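Local coordinates for protein SPD1 nuclease (Streptococcus pyogenes, PDB 2XGR) that is a prophage-encoded extracellular DNase of the His-Me finger type that probably hydrolyses nucleic acids with the help of a metal ion, at residues 34-40 against 165-170; 80-85 against 171-176; 157-163 against 229-233; 175-179 against 202-206. All blocks are in the same frame, centred on the assembly; numbering follows the deposited sequence.

Interactions 1, 2 and 3 hold helix 160-173 at successive points. Interaction 3 (157-163 with 229-233) holds its N-terminal end, interaction 1 (34-40 with 165-170) its middle, and interaction 2 (80-85 with 171-176) its C-terminal end and exit. Interaction 3, whose centre lies about 8 Å from the centre of the chain, is buried and almost wholly apolar across the interface. The other three centre 14 to 16 Å out, are partly buried and draw more on polar groups and water. Interaction 4 (175-179 with 202-206) pairs two strands of the large antiparallel sheet by direct backbone bonds. It shares Pro175 and Asp176 with interaction 2 and touches interaction 1 through Trp170 and Leu167.

Interaction 1 of 4, residues 34-40 against 165-170; sequences TYPNVSH and NRLDSW
Tyr35 and Arg166 carry this contact, where the segment leading into strand 39-46 crosses helix 160-173, which packs on the large antiparallel sheet of the nuclease. The two side chains meet at about a right angle. Arg166 CG lies over one face of the phenol ring, 3.9 Å from the Tyr35 centroid and 22° off the ring normal, a CH-pi contact. From CG to NE the arginine chain runs extended and carries its guanidinium on past the Tyr35 CD1 corner on that same face, so that CD1 stands over the centre of the group, 3.4 Å from Arg166 NH2. The two planes are 39° apart, so they splay rather than lie parallel. At the rim of the phenol, Ser169 CB approaches near the ring plane, 3.9 Å from Tyr35 CD2.

Residues Tyr35 to Val38 form a type II turn, which returns the chain to the same arginine: Val38 CG2 touches Arg166 CG at 3.9 Å. With CG1 anti to the backbone N (chi1 168°), Val38 directs that methyl to Trp170 CB, 4.3 Å away.

Asp154 secures both polar ends, its OD2 bonding Tyr35 OH and its backbone O bonding Arg166 NH1. No clear direct hydrogen bond joins the segments; instead, a water in the guanidinium plane accepts from Arg166 NE at 2.9 Å and donates to Pro36 O at 2.7 Å.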
loop_
_atom_site.group_PDB
_atom_site.type_symbol
_atom_site.label_atom_id
_atom_site.label_comp_id
_atom_site.label_asym_id
_atom_site.label_seq_id
_atom_site.Cartn_x
_atom_site.Cartn_y
_atom_site.Cartn_z
ATOM N N THR A 34 15.809 10.560 1.828
ATOM C CA THR A 34 15.033 11.138 0.691
ATOM C C THR A 34 15.196 10.529 -0.728
ATOM O O THR A 34 16.222 9.936 -1.079
ATOM C CB THR A 34 15.133 12.688 0.579
ATOM O OG1 THR A 34 16.342 13.045 -0.096
ATOM C CG2 THR A 34 15.059 13.387 1.957
ATOM N N TYR A 35 14.168 10.732 -1.539
ATOM C CA TYR A 35 14.106 10.273 -2.924
ATOM C C TYR A 35 13.902 11.553 -3.751
ATOM O O TYR A 35 13.319 12.503 -3.272
ATOM C CB TYR A 35 12.898 9.313 -3.096
ATOM C CG TYR A 35 13.113 7.981 -2.403
ATOM C CD1 TYR A 35 13.681 6.921 -3.090
ATOM C CD2 TYR A 35 12.741 7.805 -1.070
ATOM C CE1 TYR A 35 13.948 5.707 -2.458
ATOM C CE2 TYR A 35 12.941 6.576 -0.432
ATOM C CZ TYR A 35 13.559 5.554 -1.128
ATOM O OH TYR A 35 13.802 4.343 -0.513
ATOM N N PRO A 36 14.372 11.561 -4.999
ATOM C CA PRO A 36 14.108 12.703 -5.877
ATOM C C PRO A 36 12.597 12.867 -6.140
ATOM O O PRO A 36 11.880 11.881 -6.410
ATOM C CB PRO A 36 14.864 12.325 -7.177
ATOM C CG PRO A 36 14.883 10.837 -7.184
ATOM C CD PRO A 36 15.061 10.465 -5.716
ATOM N N ASN A 37 12.135 14.113 -6.070
ATOM C CA ASN A 37 10.829 14.442 -6.631
ATOM C C ASN A 37 9.698 13.777 -5.892
ATOM O O ASN A 37 8.638 13.469 -6.473
ATOM C CB ASN A 37 10.794 14.117 -8.129
ATOM C CG ASN A 37 11.787 14.971 -8.909
ATOM O OD1 ASN A 37 12.546 14.454 -9.729
ATOM N ND2 ASN A 37 11.842 16.251 -8.582
ATOM N N VAL A 38 9.876 13.624 -4.600
ATOM C CA VAL A 38 8.749 13.281 -3.734
ATOM C C VAL A 38 8.268 14.552 -3.034
ATOM O O VAL A 38 9.056 15.253 -2.400
ATOM C CB VAL A 38 9.114 12.157 -2.745
ATOM C CG1 VAL A 38 8.029 12.024 -1.658
ATOM C CG2 VAL A 38 9.372 10.851 -3.515
ATOM N N SER A 39 6.999 14.892 -3.185
ATOM C CA SER A 39 6.544 16.201 -2.687
ATOM C C SER A 39 5.073 16.076 -2.350
ATOM O O SER A 39 4.465 15.003 -2.570
ATOM C CB SER A 39 6.762 17.268 -3.821
ATOM O OG SER A 39 5.873 16.987 -4.942
ATOM N N HIS A 40 4.463 17.177 -1.905
ATOM C CA HIS A 40 2.995 17.211 -1.768
ATOM C C HIS A 40 2.550 18.622 -2.085
ATOM O O HIS A 40 3.374 19.527 -2.013
ATOM C CB HIS A 40 2.550 16.839 -0.332
ATOM C CG HIS A 40 2.966 17.796 0.737
ATOM N ND1 HIS A 40 2.197 18.877 1.131
ATOM C CD2 HIS A 40 4.008 17.754 1.597
ATOM C CE1 HIS A 40 2.792 19.501 2.143
ATOM N NE2 HIS A 40 3.912 18.854 2.416
ATOM N N ASN A 165 8.302 2.957 0.369
ATOM C CA ASN A 165 9.509 3.637 0.832
ATOM C C ASN A 165 9.410 5.152 0.620
ATOM O O ASN A 165 9.898 5.959 1.438
ATOM C CB ASN A 165 10.785 3.102 0.118
ATOM C CG ASN A 165 11.359 1.818 0.777
ATOM O OD1 ASN A 165 12.462 1.295 0.389
ATOM N ND2 ASN A 165 10.642 1.304 1.740
ATOM N N ARG A 166 8.812 5.554 -0.477
ATOM C CA ARG A 166 8.713 6.996 -0.708
ATOM C C ARG A 166 7.690 7.624 0.210
ATOM O O ARG A 166 7.920 8.753 0.677
ATOM C CB ARG A 166 8.402 7.240 -2.178
ATOM C CG ARG A 166 9.630 6.988 -3.073
ATOM C CD ARG A 166 9.301 6.994 -4.541
ATOM N NE ARG A 166 10.575 6.896 -5.327
ATOM C CZ ARG A 166 11.339 5.794 -5.381
ATOM N NH1 ARG A 166 11.019 4.637 -4.805
ATOM N NH2 ARG A 166 12.479 5.817 -6.078
ATOM N N LEU A 167 6.561 6.929 0.459
ATOM C CA LEU A 167 5.580 7.408 1.435
ATOM C C LEU A 167 6.212 7.521 2.856
ATOM O O LEU A 167 5.956 8.508 3.601
ATOM C CB LEU A 167 4.381 6.448 1.456
ATOM C CG LEU A 167 3.483 6.578 0.206
ATOM C CD1 LEU A 167 2.508 5.378 0.280
ATOM C CD2 LEU A 167 2.797 7.982 0.267
ATOM N N ASP A 168 7.081 6.560 3.169
ATOM C CA ASP A 168 7.811 6.554 4.478
ATOM C C ASP A 168 8.729 7.784 4.544
ATOM O O ASP A 168 8.748 8.500 5.541
ATOM C CB ASP A 168 8.618 5.253 4.552
ATOM C CG ASP A 168 9.501 5.183 5.766
ATOM O OD1 ASP A 168 8.979 5.373 6.851
ATOM O OD2 ASP A 168 10.683 4.840 5.613
ATOM N N SER A 169 9.377 8.092 3.437
ATOM C CA SER A 169 10.238 9.295 3.394
ATOM C C SER A 169 9.476 10.578 3.573
ATOM O O SER A 169 9.871 11.431 4.355
ATOM C CB SER A 169 11.011 9.363 2.086
ATOM O OG SER A 169 11.778 10.562 2.097
ATOM N N TRP A 170 8.295 10.646 2.979
ATOM C CA TRP A 170 7.415 11.775 3.119
ATOM C C TRP A 170 6.979 11.901 4.567
ATOM O O TRP A 170 6.953 13.029 5.125
ATOM C CB TRP A 170 6.185 11.613 2.189
ATOM C CG TRP A 170 5.273 12.827 2.240
ATOM C CD1 TRP A 170 5.425 14.037 1.581
ATOM C CD2 TRP A 170 4.168 12.975 3.097
ATOM N NE1 TRP A 170 4.414 14.907 1.952
ATOM C CE2 TRP A 170 3.622 14.264 2.877
ATOM C CE3 TRP A 170 3.537 12.112 4.002
ATOM C CZ2 TRP A 170 2.455 14.678 3.504
ATOM C CZ3 TRP A 170 2.402 12.507 4.634
ATOM C CH2 TRP A 170 1.888 13.813 4.425
HETATM O O HOH W 1 11.856 11.932 -0.161
HETATM O O HOH W 2 11.343 9.273 -6.720
#

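Interaction 2 of 4, residues 80-85 against 171-176; sequences LQDRHE and LALHPD
Leu171 meets Leu80 and Asp82 where a short 3-10 turn, 82-84, packs against the C-terminal end of helix 160-173. The two methyls of Leu171 divide the work: Leu171 CD1 lies 4.1 Å from Leu80 CG, the side chains crossing at about a right angle, while Leu171 CD2 sits 3.8 Å from Leu80 O. Beside them Asp82 CB rests against the helix backbone, 3.6 Å from Leu171 O.

Beyond these van der Waals contacts the chain leaves the helix at His174, and hydrogen bonds and charges take over. Arg83 NH2 donates to Pro175 O at 3.2 Å with an N-H...O angle of 146°, approaching from above the carbonyl plane, 47° out of it. The arginine reaches it in a bent form, with CG between the backbone N and the carbonyl carbon (chi1 66°) and a second bend at chi3. Asp176 OD1 lies at the guanidinium edge as a long salt bridge, 3.6 Å from NH2 of Arg83. Gln81 NE2 adds a weak bond to Asp176 O at 3.1 Å.

The next shell positions these groups. The 3-10 bonds from His84 N to Gln81 O and from Glu85 N to Asp82 O shape the turn, while Leu179 of strand 178-186 packs on both Leu80 and Leu171. Pro175 O takes a second donor, a water at 2.8 Å that also accepts from Arg83 N and Arg83 NE.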
loop_
_atom_site.group_PDB
_atom_site.type_symbol
_atom_site.label_atom_id
_atom_site.label_comp_id
_atom_site.label_asym_id
_atom_site.label_seq_id
_atom_site.Cartn_x
_atom_site.Cartn_y
_atom_site.Cartn_z
ATOM N N LEU A 80 -1.710 7.170 9.794
ATOM C CA LEU A 80 -0.614 7.181 10.806
ATOM C C LEU A 80 0.294 8.377 10.613
ATOM O O LEU A 80 0.312 8.993 9.503
ATOM C CB LEU A 80 0.200 5.833 10.760
ATOM C CG LEU A 80 1.279 5.744 9.649
ATOM C CD1 LEU A 80 2.334 4.655 9.948
ATOM C CD2 LEU A 80 0.578 5.489 8.196
ATOM N N GLN A 81 1.085 8.665 11.656
ATOM C CA GLN A 81 2.300 9.487 11.518
ATOM C C GLN A 81 3.559 8.663 11.590
ATOM O O GLN A 81 3.568 7.513 12.024
ATOM C CB GLN A 81 2.333 10.575 12.640
ATOM C CG GLN A 81 1.043 11.436 12.687
ATOM C CD GLN A 81 1.146 12.419 13.860
ATOM O OE1 GLN A 81 1.297 11.986 14.986
ATOM N NE2 GLN A 81 1.043 13.700 13.594
ATOM N N ASP A 82 4.676 9.334 11.275
ATOM C CA ASP A 82 5.986 8.698 11.289
ATOM C C ASP A 82 6.229 8.055 12.666
ATOM O O ASP A 82 6.706 6.908 12.741
ATOM C CB ASP A 82 7.068 9.742 11.055
ATOM C CG ASP A 82 8.485 9.151 11.134
ATOM O OD1 ASP A 82 8.861 8.350 10.307
ATOM O OD2 ASP A 82 9.194 9.447 12.081
ATOM N N ARG A 83 5.723 8.719 13.715
ATOM C CA ARG A 83 6.012 8.233 15.094
ATOM C C ARG A 83 5.383 6.899 15.411
ATOM O O ARG A 83 5.749 6.234 16.398
ATOM C CB ARG A 83 5.524 9.226 16.166
ATOM C CG ARG A 83 4.020 9.415 16.249
ATOM C CD ARG A 83 3.698 10.682 17.045
ATOM N NE ARG A 83 4.147 11.889 16.301
ATOM C CZ ARG A 83 3.961 13.152 16.684
ATOM N NH1 ARG A 83 3.397 13.409 17.857
ATOM N NH2 ARG A 83 4.365 14.167 15.920
ATOM N N HIS A 84 4.369 6.532 14.615
ATOM C CA HIS A 84 3.625 5.304 14.902
ATOM C C HIS A 84 4.154 4.076 14.211
ATOM O O HIS A 84 3.612 2.990 14.437
ATOM C CB HIS A 84 2.191 5.442 14.496
ATOM C CG HIS A 84 1.496 6.646 15.027
ATOM N ND1 HIS A 84 1.191 6.806 16.381
ATOM C CD2 HIS A 84 0.951 7.707 14.382
ATOM C CE1 HIS A 84 0.600 7.979 16.555
ATOM N NE2 HIS A 84 0.393 8.518 15.352
ATOM N N GLU A 85 5.177 4.222 13.376
ATOM C CA GLU A 85 5.667 3.141 12.592
ATOM C C GLU A 85 6.318 2.088 13.473
ATOM O O GLU A 85 6.741 2.396 14.519
ATOM C CB GLU A 85 6.723 3.607 11.569
ATOM C CG GLU A 85 6.194 4.377 10.414
ATOM C CD GLU A 85 7.213 4.652 9.300
ATOM O OE1 GLU A 85 8.338 4.278 9.439
ATOM O OE2 GLU A 85 6.884 5.328 8.346
ATOM N N LEU A 171 6.555 10.778 5.184
ATOM C CA LEU A 171 6.171 10.823 6.572
ATOM C C LEU A 171 7.292 11.324 7.467
ATOM O O LEU A 171 7.048 12.171 8.358
ATOM C CB LEU A 171 5.741 9.428 7.050
ATOM C CG LEU A 171 4.335 9.036 6.763
ATOM C CD1 LEU A 171 4.121 7.573 7.276
ATOM C CD2 LEU A 171 3.277 10.047 7.428
ATOM N N ALA A 172 8.506 10.831 7.232
ATOM C CA ALA A 172 9.652 11.187 8.102
ATOM C C ALA A 172 9.975 12.713 7.952
ATOM O O ALA A 172 10.393 13.395 8.924
ATOM C CB ALA A 172 10.866 10.384 7.713
ATOM N N LEU A 173 9.768 13.249 6.741
ATOM C CA LEU A 173 10.040 14.672 6.473
ATOM C C LEU A 173 8.975 15.562 7.029
ATOM O O LEU A 173 9.175 16.777 7.162
ATOM C CB LEU A 173 10.134 14.914 4.959
ATOM C CG LEU A 173 11.462 14.396 4.387
ATOM C CD1 LEU A 173 11.350 14.293 2.840
ATOM C CD2 LEU A 173 12.629 15.343 4.829
ATOM N N HIS A 174 7.803 15.002 7.326
ATOM C CA HIS A 174 6.670 15.801 7.780
ATOM C C HIS A 174 6.053 15.193 9.045
ATOM O O HIS A 174 4.919 14.671 8.998
ATOM C CB HIS A 174 5.569 15.896 6.673
ATOM C CG HIS A 174 6.044 16.511 5.388
ATOM N ND1 HIS A 174 6.604 15.763 4.377
ATOM C CD2 HIS A 174 6.193 17.812 5.020
ATOM C CE1 HIS A 174 7.081 16.569 3.437
ATOM N NE2 HIS A 174 6.834 17.816 3.796
ATOM N N PRO A 175 6.811 15.154 10.159
ATOM C CA PRO A 175 6.439 14.337 11.309
ATOM C C PRO A 175 5.127 14.748 11.962
ATOM O O PRO A 175 4.603 13.981 12.772
ATOM C CB PRO A 175 7.612 14.527 12.289
ATOM C CG PRO A 175 8.207 15.901 11.906
ATOM C CD PRO A 175 8.102 15.869 10.386
ATOM N N ASP A 176 4.614 15.953 11.645
ATOM C CA ASP A 176 3.360 16.366 12.201
ATOM C C ASP A 176 2.168 16.034 11.319
ATOM O O ASP A 176 1.023 16.217 11.756
ATOM C CB ASP A 176 3.372 17.876 12.516
ATOM C CG ASP A 176 4.379 18.237 13.638
ATOM O OD1 ASP A 176 4.390 17.561 14.711
ATOM O OD2 ASP A 176 5.218 19.128 13.382
HETATM O O HOH W 3 1.464 15.867 15.572
HETATM O O HOH W 4 4.427 11.944 10.006
HETATM O O HOH W 5 10.860 12.207 11.367
HETATM O O HOH W 6 5.656 11.575 13.676
#

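Interaction 3 of 4, residues 157-163 against 229-233; sequences PEGMLYY and TVILE
Pro157 O, against which Leu232 packs, accepts the shortest polar bond here: Tyr163 OH donates to it at 2.6 Å, lying in the carbonyl plane on a lone pair. The same hydroxyl is hydrogen-bonded to Ser217 OG, so two partners fix the phenol end. This bond closes the N-terminal end of helix 160-173 on the loop before it, and the braced ring then meets strand 228-233 of the large antiparallel sheet.

The ring turns back toward Pro157 because its CG stands anti to the carbonyl carbon (chi1 -64°). One face receives Val230: CG1 is 4.1 Å from the Tyr163 centroid and 25° off the normal, a CH-pi contact offset toward the rim near CZ. Tyr162 CD2 covers the opposite face, so the ring is sandwiched between its own helix neighbour and the strand.

Leu232, two residues along and also pointing toward the helix, makes the larger part of the strand's contact. Leu232 CD1 reaches Tyr163 CE2 obliquely at 3.9 Å and Gly159 C at 3.8 Å, while Leu232 CD2 sits 3.6 Å from Pro157 O. Leu144 of helix 142-146 also packs on Leu232.

At the outer end a water donates to both Glu158 O, at 2.7 Å, and Glu233 O, at 2.8 Å. No direct hydrogen bond crosses between the segments. Helix and sheet are therefore joined here by apolar packing, Val230 on the Tyr163 face and Leu232 against the ring and the loop backbone, with the polar bonds spent on holding Tyr163 in orientation and a water joining the two backbones.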
loop_
_atom_site.group_PDB
_atom_site.type_symbol
_atom_site.label_atom_id
_atom_site.label_comp_id
_atom_site.label_asym_id
_atom_site.label_seq_id
_atom_site.Cartn_x
_atom_site.Cartn_y
_atom_site.Cartn_z
ATOM N N PRO A 157 8.994 0.894 -10.316
ATOM C CA PRO A 157 7.598 1.330 -10.017
ATOM C C PRO A 157 6.512 0.299 -10.286
ATOM O O PRO A 157 5.306 0.625 -10.145
ATOM C CB PRO A 157 7.427 2.605 -10.889
ATOM C CG PRO A 157 8.224 2.228 -12.154
ATOM C CD PRO A 157 9.450 1.407 -11.633
ATOM N N GLU A 158 6.898 -0.915 -10.669
ATOM C CA GLU A 158 5.966 -2.036 -10.708
ATOM C C GLU A 158 5.822 -2.754 -9.369
ATOM O O GLU A 158 5.058 -3.708 -9.251
ATOM C CB GLU A 158 6.370 -3.035 -11.829
ATOM C CG GLU A 158 6.179 -2.342 -13.205
ATOM C CD GLU A 158 6.424 -3.218 -14.400
ATOM O OE1 GLU A 158 6.842 -4.373 -14.258
ATOM O OE2 GLU A 158 6.188 -2.741 -15.517
ATOM N N GLY A 159 6.683 -2.411 -8.407
ATOM C CA GLY A 159 6.598 -3.059 -7.116
ATOM C C GLY A 159 6.063 -2.136 -6.014
ATOM O O GLY A 159 6.203 -0.930 -6.093
ATOM N N MET A 160 5.483 -2.726 -4.974
ATOM C CA MET A 160 4.888 -1.949 -3.859
ATOM C C MET A 160 5.959 -1.165 -3.118
ATOM O O MET A 160 5.719 -0.063 -2.641
ATOM C CB MET A 160 4.267 -2.911 -2.847
ATOM C CG MET A 160 3.473 -4.022 -3.521
ATOM S SD MET A 160 1.885 -4.189 -2.760
ATOM C CE MET A 160 1.289 -2.838 -3.697
ATOM N N LEU A 161 7.132 -1.774 -2.992
ATOM C CA LEU A 161 8.199 -1.145 -2.171
ATOM C C LEU A 161 8.569 0.264 -2.653
ATOM O O LEU A 161 8.807 1.162 -1.841
ATOM C CB LEU A 161 9.461 -2.085 -2.207
ATOM C CG LEU A 161 10.682 -1.628 -1.408
ATOM C CD1 LEU A 161 10.366 -1.624 0.096
ATOM C CD2 LEU A 161 11.855 -2.571 -1.762
ATOM N N TYR A 162 8.560 0.486 -3.975
ATOM C CA TYR A 162 8.848 1.795 -4.558
ATOM C C TYR A 162 7.946 2.823 -3.895
ATOM O O TYR A 162 8.396 3.918 -3.466
ATOM C CB TYR A 162 8.483 1.725 -6.100
ATOM C CG TYR A 162 8.538 3.075 -6.783
ATOM C CD1 TYR A 162 9.681 3.466 -7.508
ATOM C CD2 TYR A 162 7.495 4.004 -6.652
ATOM C CE1 TYR A 162 9.750 4.674 -8.143
ATOM C CE2 TYR A 162 7.590 5.258 -7.248
ATOM C CZ TYR A 162 8.744 5.566 -7.998
ATOM O OH TYR A 162 8.870 6.826 -8.560
ATOM N N TYR A 163 6.670 2.490 -3.777
ATOM C CA TYR A 163 5.690 3.504 -3.303
ATOM C C TYR A 163 5.795 3.644 -1.770
ATOM O O TYR A 163 5.798 4.761 -1.223
ATOM C CB TYR A 163 4.236 3.059 -3.656
ATOM C CG TYR A 163 4.113 3.017 -5.165
ATOM C CD1 TYR A 163 3.800 4.170 -5.905
ATOM C CD2 TYR A 163 4.455 1.856 -5.820
ATOM C CE1 TYR A 163 3.839 4.146 -7.314
ATOM C CE2 TYR A 163 4.472 1.794 -7.266
ATOM C CZ TYR A 163 4.151 2.964 -7.988
ATOM O OH TYR A 163 4.230 2.873 -9.359
ATOM N N THR A 229 -4.386 7.167 -6.537
ATOM C CA THR A 229 -4.498 5.713 -6.603
ATOM C C THR A 229 -3.513 5.203 -7.636
ATOM O O THR A 229 -3.420 5.759 -8.726
ATOM C CB THR A 229 -5.927 5.324 -7.008
ATOM O OG1 THR A 229 -6.861 5.908 -6.081
ATOM C CG2 THR A 229 -6.148 3.746 -7.010
ATOM N N VAL A 230 -2.831 4.107 -7.300
ATOM C CA VAL A 230 -1.876 3.435 -8.197
ATOM C C VAL A 230 -2.377 1.997 -8.314
ATOM O O VAL A 230 -2.685 1.359 -7.270
ATOM C CB VAL A 230 -0.447 3.462 -7.518
ATOM C CG1 VAL A 230 0.424 2.503 -8.303
ATOM C CG2 VAL A 230 0.092 4.885 -7.615
ATOM N N ILE A 231 -2.528 1.472 -9.541
ATOM C CA ILE A 231 -2.976 0.066 -9.696
ATOM C C ILE A 231 -1.792 -0.746 -10.209
ATOM O O ILE A 231 -1.218 -0.439 -11.270
ATOM C CB ILE A 231 -4.187 -0.062 -10.715
ATOM C CG1 ILE A 231 -5.376 0.721 -10.186
ATOM C CG2 ILE A 231 -4.532 -1.576 -10.978
ATOM C CD1 ILE A 231 -6.547 0.874 -11.191
ATOM N N LEU A 232 -1.361 -1.714 -9.418
ATOM C CA LEU A 232 -0.240 -2.559 -9.811
ATOM C C LEU A 232 -0.697 -3.942 -10.160
ATOM O O LEU A 232 -1.620 -4.485 -9.528
ATOM C CB LEU A 232 0.788 -2.658 -8.651
ATOM C CG LEU A 232 1.381 -1.324 -8.226
ATOM C CD1 LEU A 232 2.427 -1.524 -7.052
ATOM C CD2 LEU A 232 2.092 -0.696 -9.404
ATOM N N GLU A 233 -0.041 -4.526 -11.161
ATOM C CA GLU A 233 -0.376 -5.894 -11.563
ATOM C C GLU A 233 0.307 -6.908 -10.678
ATOM O O GLU A 233 1.515 -6.780 -10.368
ATOM C CB GLU A 233 0.055 -6.133 -13.069
ATOM C CG GLU A 233 -0.587 -5.217 -14.080
ATOM C CD GLU A 233 -2.108 -5.398 -14.231
ATOM O OE1 GLU A 233 -2.618 -6.544 -14.149
ATOM O OE2 GLU A 233 -2.795 -4.351 -14.375
HETATM O O HOH W 7 3.490 -4.974 -11.051
#

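Interaction 4 of 4, residues 175-179 against 202-206; sequences PDFWL and VGIDS
The beta hairpin of strands 178-186 and 196-204, part of the large antiparallel sheet, is paired here at its open end, where Trp178 and Ile204 form a hydrogen-bonded antiparallel pair. Trp178 N donates to Ile204 O at 2.9 Å and 165°, in the carbonyl plane, and Ile204 N returns a 2.8 Å bond to Trp178 O. That same tryptophan oxygen also receives a CA-H...O contact from Gly203 CA at 3.2 Å.

On one face of the sheet, Trp178 CB touches Ile204 CB at 4.1 Å, and Phe56 packs on both residues. The indole edge turns to the strand, with Ile204 O near its plane, 3.7 Å from Trp178 CD1. The other face belongs to the Leu179-Gly203 pair, which is non-hydrogen-bonded; Leu167 and Leu171 of helix 160-173 cover Leu179 there.

Past the paired residues, Phe177 and Asp205 meet obliquely. Asp205 CB lies over the phenyl face, 3.9 Å from the Phe177 centroid and 26° off its normal, a CH-pi contact. Asp205 places its CG between backbone N and carbonyl carbon (chi1 75°), which leads the carboxylate away from the ring; its OD1 is gripped by Glu209 N and Ser207 OG. Ser206 N is buried without a partner. Where the strands part, a water donates to Asp176 O at 2.6 Å and bonds Ser206 OG at 3.2 Å.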
loop_
_atom_site.group_PDB
_atom_site.type_symbol
_atom_site.label_atom_id
_atom_site.label_comp_id
_atom_site.label_asym_id
_atom_site.label_seq_id
_atom_site.Cartn_x
_atom_site.Cartn_y
_atom_site.Cartn_z
ATOM N N PRO A 175 6.811 15.154 10.159
ATOM C CA PRO A 175 6.439 14.337 11.309
ATOM C C PRO A 175 5.127 14.748 11.962
ATOM O O PRO A 175 4.603 13.981 12.772
ATOM C CB PRO A 175 7.612 14.527 12.289
ATOM C CG PRO A 175 8.207 15.901 11.906
ATOM C CD PRO A 175 8.102 15.869 10.386
ATOM N N ASP A 176 4.614 15.953 11.645
ATOM C CA ASP A 176 3.360 16.366 12.201
ATOM C C ASP A 176 2.168 16.034 11.319
ATOM O O ASP A 176 1.023 16.217 11.756
ATOM C CB ASP A 176 3.372 17.876 12.516
ATOM C CG ASP A 176 4.379 18.237 13.638
ATOM O OD1 ASP A 176 4.390 17.561 14.711
ATOM O OD2 ASP A 176 5.218 19.128 13.382
ATOM N N PHE A 177 2.429 15.555 10.107
ATOM C CA PHE A 177 1.345 15.268 9.164
ATOM C C PHE A 177 1.021 13.768 9.187
ATOM O O PHE A 177 1.763 12.938 9.754
ATOM C CB PHE A 177 1.728 15.676 7.723
ATOM C CG PHE A 177 1.878 17.193 7.535
ATOM C CD1 PHE A 177 1.371 18.060 8.490
ATOM C CD2 PHE A 177 2.460 17.706 6.361
ATOM C CE1 PHE A 177 1.486 19.476 8.301
ATOM C CE2 PHE A 177 2.529 19.128 6.166
ATOM C CZ PHE A 177 2.035 19.961 7.141
ATOM N N TRP A 178 -0.134 13.433 8.597
ATOM C CA TRP A 178 -0.615 12.035 8.619
ATOM C C TRP A 178 -0.646 11.514 7.206
ATOM O O TRP A 178 -0.848 12.280 6.270
ATOM C CB TRP A 178 -2.056 11.997 9.101
ATOM C CG TRP A 178 -2.179 12.478 10.531
ATOM C CD1 TRP A 178 -2.200 13.787 10.981
ATOM C CD2 TRP A 178 -2.282 11.641 11.693
ATOM N NE1 TRP A 178 -2.272 13.802 12.394
ATOM C CE2 TRP A 178 -2.318 12.499 12.837
ATOM C CE3 TRP A 178 -2.284 10.237 11.886
ATOM C CZ2 TRP A 178 -2.417 11.987 14.142
ATOM C CZ3 TRP A 178 -2.426 9.746 13.182
ATOM C CH2 TRP A 178 -2.449 10.616 14.291
ATOM N N LEU A 179 -0.431 10.218 7.075
ATOM C CA LEU A 179 -0.660 9.505 5.806
ATOM C C LEU A 179 -1.908 8.668 5.969
ATOM O O LEU A 179 -2.026 7.884 6.951
ATOM C CB LEU A 179 0.545 8.604 5.570
ATOM C CG LEU A 179 0.334 7.576 4.412
ATOM C CD1 LEU A 179 0.091 8.305 3.024
ATOM C CD2 LEU A 179 1.547 6.593 4.333
ATOM N N VAL A 202 -3.108 9.651 0.514
ATOM C CA VAL A 202 -3.205 11.126 0.553
ATOM C C VAL A 202 -2.660 11.528 1.909
ATOM O O VAL A 202 -2.668 10.686 2.848
ATOM C CB VAL A 202 -4.619 11.591 0.372
ATOM C CG1 VAL A 202 -5.497 11.138 1.598
ATOM C CG2 VAL A 202 -4.728 13.185 0.184
ATOM N N GLY A 203 -2.161 12.762 2.024
ATOM C CA GLY A 203 -1.656 13.241 3.336
ATOM C C GLY A 203 -2.754 14.090 3.998
ATOM O O GLY A 203 -3.721 14.523 3.334
ATOM N N ILE A 204 -2.672 14.225 5.326
ATOM C CA ILE A 204 -3.610 15.100 6.040
ATOM C C ILE A 204 -2.791 15.989 7.005
ATOM O O ILE A 204 -1.916 15.499 7.719
ATOM C CB ILE A 204 -4.608 14.280 6.868
ATOM C CG1 ILE A 204 -5.386 13.306 5.961
ATOM C CG2 ILE A 204 -5.730 15.245 7.480
ATOM C CD1 ILE A 204 -6.386 12.368 6.746
ATOM N N ASP A 205 -2.989 17.294 6.918
ATOM C CA ASP A 205 -2.197 18.172 7.796
ATOM C C ASP A 205 -2.920 18.334 9.161
ATOM O O ASP A 205 -3.983 17.736 9.397
ATOM C CB ASP A 205 -1.856 19.498 7.076
ATOM C CG ASP A 205 -3.044 20.458 6.977
ATOM O OD1 ASP A 205 -4.135 20.207 7.559
ATOM O OD2 ASP A 205 -2.911 21.413 6.183
ATOM N N SER A 206 -2.317 19.092 10.075
ATOM C CA SER A 206 -2.846 19.252 11.442
ATOM C C SER A 206 -4.283 19.736 11.413
ATOM O O SER A 206 -5.066 19.421 12.333
ATOM C CB SER A 206 -2.019 20.311 12.194
ATOM O OG SER A 206 -0.655 20.103 11.937
HETATM O O HOH W 8 -0.233 17.453 13.647
#